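Local coordinates for glycosyl hydrolase family 2, TIM barrel domain protein (Parabacteroides merdae ATCC 43184, PDB 6DXU) that probably hydrolyses beta-D-glucuronides as a gut bacterial beta-glucuronidase of glycoside hydrolase family 2, at residues V627-Y641 with E657-L669. Residues are numbered along the deposited sequence; the frame is centred on the assembly and turned at random.
Sequences VFQSYWTEKPMIHIY and EILVYSNCDEVEL
Asn663 shows how one side-chain amide can bind three backbone groups of the 633-637 loop. Its ND2 donates to Thr633 O (3.0 Å) and, almost straight at 176°, to Lys635 O (2.9 Å). Both acceptors lie near the amide plane, although ND2 sits above each carbonyl plane. Asn663 OD1 accepts from Met637 N (2.9 Å). With chi1 at 53°, Asn663 aims this amide into the loop. Next to it, Ser662 OG donates to Met637 O (2.7 Å) in the carbonyl plane and accepts from Cys664 N, closing an ST turn.

His639 and Tyr661 form an antiparallel hydrogen-bonded pair, short and fairly straight from Tyr661 N to His639 O (2.7 Å), weak from His639 N to Tyr661 O; Tyr641 N binds Leu659 O, and a water bridges Tyr641 O to Leu659 N.

Among apolar contacts, Val627 CG2 lies 3.9 Å from the centroid of the Tyr661 ring, over its face (CH-pi), while that ring's OH reaches Asp573 of helix 565-579. On the other sheet face, Ile638 CD1 meets Val667 tip to tip and its CG1 packs on Val660.

These directional bonds probably hold the loop between helix 623-632 and strand 638-640 in one conformation.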
loop_
_atom_site.group_PDB
_atom_site.type_symbol
_atom_site.label_atom_id
_atom_site.label_comp_id
_atom_site.label_asym_id
_atom_site.label_seq_id
_atom_site.Cartn_x
_atom_site.Cartn_y
_atom_site.Cartn_z
ATOM N N VAL D 627 -21.952 3.987 54.732
ATOM C CA VAL D 627 -21.905 2.591 55.149
ATOM C C VAL D 627 -20.463 2.095 55.116
ATOM O O VAL D 627 -19.934 1.599 56.117
ATOM C CB VAL D 627 -22.823 1.730 54.267
ATOM C CG1 VAL D 627 -22.839 0.281 54.786
ATOM C CG2 VAL D 627 -24.227 2.317 54.180
ATOM N N PHE D 628 -19.798 2.257 53.966
ATOM C CA PHE D 628 -18.382 1.908 53.858
ATOM C C PHE D 628 -17.555 2.634 54.911
ATOM O O PHE D 628 -16.742 2.023 55.609
ATOM C CB PHE D 628 -17.865 2.245 52.455
ATOM C CG PHE D 628 -18.198 1.213 51.409
ATOM C CD1 PHE D 628 -17.513 0.005 51.361
ATOM C CD2 PHE D 628 -19.176 1.453 50.458
ATOM C CE1 PHE D 628 -17.815 -0.944 50.390
ATOM C CE2 PHE D 628 -19.478 0.509 49.490
ATOM C CZ PHE D 628 -18.800 -0.689 49.455
ATOM N N GLN D 629 -17.757 3.946 55.049
ATOM C CA GLN D 629 -16.928 4.717 55.968
ATOM C C GLN D 629 -17.084 4.217 57.399
ATOM O O GLN D 629 -16.105 4.166 58.157
ATOM C CB GLN D 629 -17.283 6.199 55.875
ATOM C CG GLN D 629 -16.338 7.123 56.604
ATOM C CD GLN D 629 -16.715 8.572 56.411
ATOM O OE1 GLN D 629 -17.839 8.972 56.709
ATOM N NE2 GLN D 629 -15.782 9.369 55.907
ATOM N N SER D 630 -18.299 3.793 57.769
ATOM C CA SER D 630 -18.548 3.356 59.145
ATOM C C SER D 630 -17.852 2.038 59.463
ATOM O O SER D 630 -17.509 1.774 60.629
ATOM C CB SER D 630 -20.053 3.222 59.387
ATOM O OG SER D 630 -20.600 2.121 58.677
ATOM N N TYR D 631 -17.638 1.205 58.447
ATOM C CA TYR D 631 -16.968 -0.077 58.599
ATOM C C TYR D 631 -15.461 0.007 58.421
ATOM O O TYR D 631 -14.744 -0.829 58.974
ATOM C CB TYR D 631 -17.513 -1.077 57.584
ATOM C CG TYR D 631 -18.736 -1.859 58.007
ATOM C CD1 TYR D 631 -20.007 -1.441 57.638
ATOM C CD2 TYR D 631 -18.613 -3.049 58.711
ATOM C CE1 TYR D 631 -21.125 -2.172 57.973
ATOM C CE2 TYR D 631 -19.718 -3.781 59.067
ATOM C CZ TYR D 631 -20.977 -3.335 58.691
ATOM O OH TYR D 631 -22.089 -4.059 59.030
ATOM N N TRP D 632 -14.965 0.983 57.658
ATOM C CA TRP D 632 -13.609 0.933 57.128
ATOM C C TRP D 632 -12.661 1.986 57.697
ATOM O O TRP D 632 -11.475 1.975 57.350
ATOM C CB TRP D 632 -13.653 1.065 55.592
ATOM C CG TRP D 632 -14.050 -0.203 54.873
ATOM C CD1 TRP D 632 -14.394 -1.402 55.439
ATOM C CD2 TRP D 632 -14.129 -0.398 53.449
ATOM N NE1 TRP D 632 -14.671 -2.328 54.456
ATOM C CE2 TRP D 632 -14.521 -1.737 53.228
ATOM C CE3 TRP D 632 -13.903 0.429 52.345
ATOM C CZ2 TRP D 632 -14.683 -2.276 51.936
ATOM C CZ3 TRP D 632 -14.067 -0.105 51.061
ATOM C CH2 TRP D 632 -14.460 -1.441 50.872
ATOM N N THR D 633 -13.130 2.890 58.555
ATOM C CA THR D 633 -12.281 3.964 59.053
ATOM C C THR D 633 -12.328 4.004 60.575
ATOM O O THR D 633 -13.268 3.504 61.201
ATOM C CB THR D 633 -12.695 5.335 58.507
ATOM O OG1 THR D 633 -14.014 5.656 58.971
ATOM C CG2 THR D 633 -12.684 5.332 56.966
ATOM N N GLU D 634 -11.294 4.618 61.159
ATOM C CA GLU D 634 -11.255 4.810 62.605
ATOM C C GLU D 634 -11.569 6.235 63.049
ATOM O O GLU D 634 -11.904 6.437 64.223
ATOM C CB GLU D 634 -9.890 4.390 63.163
ATOM C CG GLU D 634 -9.526 2.960 62.791
ATOM C CD GLU D 634 -10.201 1.949 63.700
ATOM O OE1 GLU D 634 -10.018 0.732 63.465
ATOM O OE2 GLU D 634 -10.921 2.367 64.644
ATOM N N LYS D 635 -11.429 7.224 62.172
ATOM C CA LYS D 635 -11.761 8.600 62.528
ATOM C C LYS D 635 -13.238 8.694 62.890
ATOM O O LYS D 635 -14.090 8.371 62.047
ATOM C CB LYS D 635 -11.438 9.532 61.370
ATOM C CG LYS D 635 -11.686 10.984 61.658
ATOM C CD LYS D 635 -11.382 11.833 60.438
ATOM C CE LYS D 635 -11.819 13.270 60.652
ATOM N NZ LYS D 635 -13.282 13.346 60.901
ATOM N N PRO D 636 -13.588 9.147 64.098
ATOM C CA PRO D 636 -14.988 9.071 64.542
ATOM C C PRO D 636 -15.939 9.790 63.596
ATOM O O PRO D 636 -15.728 10.950 63.231
ATOM C CB PRO D 636 -14.959 9.743 65.922
ATOM C CG PRO D 636 -13.557 9.528 66.405
ATOM C CD PRO D 636 -12.689 9.608 65.175
ATOM N N MET D 637 -17.003 9.088 63.212
ATOM C CA MET D 637 -18.029 9.654 62.353
ATOM C C MET D 637 -19.361 9.029 62.729
ATOM O O MET D 637 -19.419 7.992 63.397
ATOM C CB MET D 637 -17.727 9.422 60.856
ATOM C CG MET D 637 -17.497 7.965 60.455
ATOM S SD MET D 637 -18.963 6.893 60.370
ATOM C CE MET D 637 -19.943 7.607 59.036
ATOM N N ILE D 638 -20.433 9.660 62.271
ATOM C CA ILE D 638 -21.775 9.186 62.582
ATOM C C ILE D 638 -22.731 9.741 61.540
ATOM O O ILE D 638 -22.683 10.931 61.206
ATOM C CB ILE D 638 -22.183 9.590 64.022
ATOM C CG1 ILE D 638 -23.560 9.021 64.387
ATOM C CG2 ILE D 638 -22.133 11.107 64.201
ATOM C CD1 ILE D 638 -23.858 9.130 65.916
ATOM N N HIS D 639 -23.596 8.888 61.005
ATOM C CA HIS D 639 -24.460 9.284 59.892
ATOM C C HIS D 639 -25.811 8.612 60.048
ATOM O O HIS D 639 -25.915 7.390 59.897
ATOM C CB HIS D 639 -23.845 8.915 58.538
ATOM C CG HIS D 639 -24.695 9.314 57.368
ATOM N ND1 HIS D 639 -24.605 10.555 56.775
ATOM C CD2 HIS D 639 -25.663 8.645 56.695
ATOM C CE1 HIS D 639 -25.478 10.632 55.784
ATOM N NE2 HIS D 639 -26.133 9.487 55.718
ATOM N N ILE D 640 -26.841 9.404 60.346
ATOM C CA ILE D 640 -28.208 8.899 60.297
ATOM C C ILE D 640 -28.608 8.695 58.845
ATOM O O ILE D 640 -28.494 9.619 58.025
ATOM C CB ILE D 640 -29.182 9.884 60.965
ATOM C CG1 ILE D 640 -28.757 10.214 62.407
ATOM C CG2 ILE D 640 -30.587 9.313 60.902
ATOM C CD1 ILE D 640 -29.307 11.572 62.889
ATOM N N TYR D 641 -29.114 7.501 58.519
ATOM C CA TYR D 641 -29.594 7.274 57.162
ATOM C C TYR D 641 -30.785 8.180 56.889
ATOM O O TYR D 641 -31.712 8.268 57.703
ATOM C CB TYR D 641 -29.975 5.802 56.936
ATOM C CG TYR D 641 -30.625 5.562 55.585
ATOM C CD1 TYR D 641 -29.857 5.316 54.443
ATOM C CD2 TYR D 641 -32.009 5.602 55.445
ATOM C CE1 TYR D 641 -30.460 5.118 53.208
ATOM C CE2 TYR D 641 -32.611 5.406 54.215
ATOM C CZ TYR D 641 -31.833 5.160 53.102
ATOM O OH TYR D 641 -32.447 4.960 51.888
ATOM N N GLU D 657 -38.376 2.373 61.478
ATOM C CA GLU D 657 -36.983 1.997 61.658
ATOM C C GLU D 657 -36.070 3.152 61.266
ATOM O O GLU D 657 -36.244 3.770 60.208
ATOM C CB GLU D 657 -36.662 0.761 60.825
ATOM C CG GLU D 657 -35.257 0.219 61.064
ATOM C CD GLU D 657 -35.049 -1.144 60.415
ATOM O OE1 GLU D 657 -35.288 -1.266 59.204
ATOM O OE2 GLU D 657 -34.654 -2.098 61.119
ATOM N N ILE D 658 -35.115 3.457 62.141
ATOM C CA ILE D 658 -34.079 4.452 61.902
ATOM C C ILE D 658 -32.737 3.743 62.014
ATOM O O ILE D 658 -32.468 3.078 63.023
ATOM C CB ILE D 658 -34.162 5.618 62.908
ATOM C CG1 ILE D 658 -35.494 6.369 62.749
ATOM C CG2 ILE D 658 -32.975 6.560 62.736
ATOM C CD1 ILE D 658 -35.719 7.431 63.825
ATOM N N LEU D 659 -31.915 3.858 60.969
ATOM C CA LEU D 659 -30.584 3.268 60.923
ATOM C C LEU D 659 -29.541 4.362 61.077
ATOM O O LEU D 659 -29.668 5.438 60.487
ATOM C CB LEU D 659 -30.354 2.523 59.592
ATOM C CG LEU D 659 -31.363 1.448 59.199
ATOM C CD1 LEU D 659 -30.982 0.803 57.869
ATOM C CD2 LEU D 659 -31.485 0.410 60.309
ATOM N N VAL D 660 -28.499 4.086 61.850
ATOM C CA VAL D 660 -27.368 4.995 61.994
ATOM C C VAL D 660 -26.106 4.243 61.592
ATOM O O VAL D 660 -25.845 3.144 62.099
ATOM C CB VAL D 660 -27.262 5.546 63.427
ATOM C CG1 VAL D 660 -25.991 6.366 63.604
ATOM C CG2 VAL D 660 -28.498 6.392 63.736
ATOM N N TYR D 661 -25.341 4.819 60.663
ATOM C CA TYR D 661 -24.071 4.235 60.230
ATOM C C TYR D 661 -22.948 5.023 60.890
ATOM O O TYR D 661 -22.783 6.223 60.647
ATOM C CB TYR D 661 -23.979 4.190 58.697
ATOM C CG TYR D 661 -24.845 3.063 58.196
ATOM C CD1 TYR D 661 -24.397 1.749 58.252
ATOM C CD2 TYR D 661 -26.153 3.290 57.780
ATOM C CE1 TYR D 661 -25.199 0.694 57.854
ATOM C CE2 TYR D 661 -26.966 2.241 57.369
ATOM C CZ TYR D 661 -26.477 0.940 57.417
ATOM O OH TYR D 661 -27.269 -0.116 57.032
ATOM N N SER D 662 -22.209 4.354 61.771
ATOM C CA SER D 662 -21.239 5.024 62.616
ATOM C C SER D 662 -20.179 4.016 63.002
ATOM O O SER D 662 -20.460 2.814 63.097
ATOM C CB SER D 662 -21.916 5.615 63.869
ATOM O OG SER D 662 -20.978 6.238 64.731
ATOM N N ASN D 663 -18.950 4.498 63.192
ATOM C CA ASN D 663 -17.899 3.662 63.752
ATOM C C ASN D 663 -17.739 3.890 65.245
ATOM O O ASN D 663 -16.809 3.347 65.852
ATOM C CB ASN D 663 -16.560 3.896 63.033
ATOM C CG ASN D 663 -16.162 5.354 62.995
ATOM O OD1 ASN D 663 -16.822 6.213 63.592
ATOM N ND2 ASN D 663 -15.067 5.645 62.308
ATOM N N CYS D 664 -18.638 4.660 65.852
ATOM C CA CYS D 664 -18.589 4.880 67.288
ATOM C C CYS D 664 -18.950 3.605 68.043
ATOM O O CYS D 664 -19.636 2.715 67.533
ATOM C CB CYS D 664 -19.538 6.003 67.698
ATOM S SG CYS D 664 -18.959 7.648 67.259
ATOM N N ASP D 665 -18.470 3.537 69.289
ATOM C CA ASP D 665 -18.710 2.387 70.156
ATOM C C ASP D 665 -20.129 2.359 70.710
ATOM O O ASP D 665 -20.727 1.286 70.841
ATOM C CB ASP D 665 -17.678 2.394 71.275
ATOM C CG ASP D 665 -16.282 2.229 70.742
ATOM O OD1 ASP D 665 -15.429 3.117 70.938
ATOM O OD2 ASP D 665 -16.073 1.213 70.059
ATOM N N GLU D 666 -20.684 3.520 71.034
ATOM C CA GLU D 666 -22.060 3.599 71.490
ATOM C C GLU D 666 -22.684 4.855 70.914
ATOM O O GLU D 666 -22.021 5.887 70.765
ATOM C CB GLU D 666 -22.166 3.633 73.034
ATOM C CG GLU D 666 -21.483 2.473 73.743
ATOM N N VAL D 667 -23.974 4.765 70.617
ATOM C CA VAL D 667 -24.718 5.872 70.034
ATOM C C VAL D 667 -26.043 6.007 70.768
ATOM O O VAL D 667 -26.718 5.006 71.034
ATOM C CB VAL D 667 -24.965 5.668 68.521
ATOM C CG1 VAL D 667 -25.901 6.753 67.982
ATOM C CG2 VAL D 667 -23.639 5.662 67.757
ATOM N N GLU D 668 -26.412 7.240 71.094
ATOM C CA GLU D 668 -27.749 7.556 71.584
ATOM C C GLU D 668 -28.518 8.301 70.500
ATOM O O GLU D 668 -28.000 9.254 69.909
ATOM C CB GLU D 668 -27.690 8.390 72.867
ATOM C CG GLU D 668 -29.063 8.660 73.477
ATOM C CD GLU D 668 -28.974 9.185 74.898
ATOM O OE1 GLU D 668 -30.021 9.222 75.587
ATOM O OE2 GLU D 668 -27.865 9.591 75.306
ATOM N N LEU D 669 -29.749 7.871 70.247
ATOM C CA LEU D 669 -30.632 8.527 69.293
ATOM C C LEU D 669 -31.675 9.374 70.016
ATOM O O LEU D 669 -32.254 8.944 71.015
ATOM C CB LEU D 669 -31.342 7.496 68.417
ATOM C CG LEU D 669 -32.073 8.017 67.176
ATOM C CD1 LEU D 669 -31.071 8.446 66.111
ATOM C CD2 LEU D 669 -32.997 6.941 66.621
HETATM O O HOH W 1 -32.959 5.773 58.981
#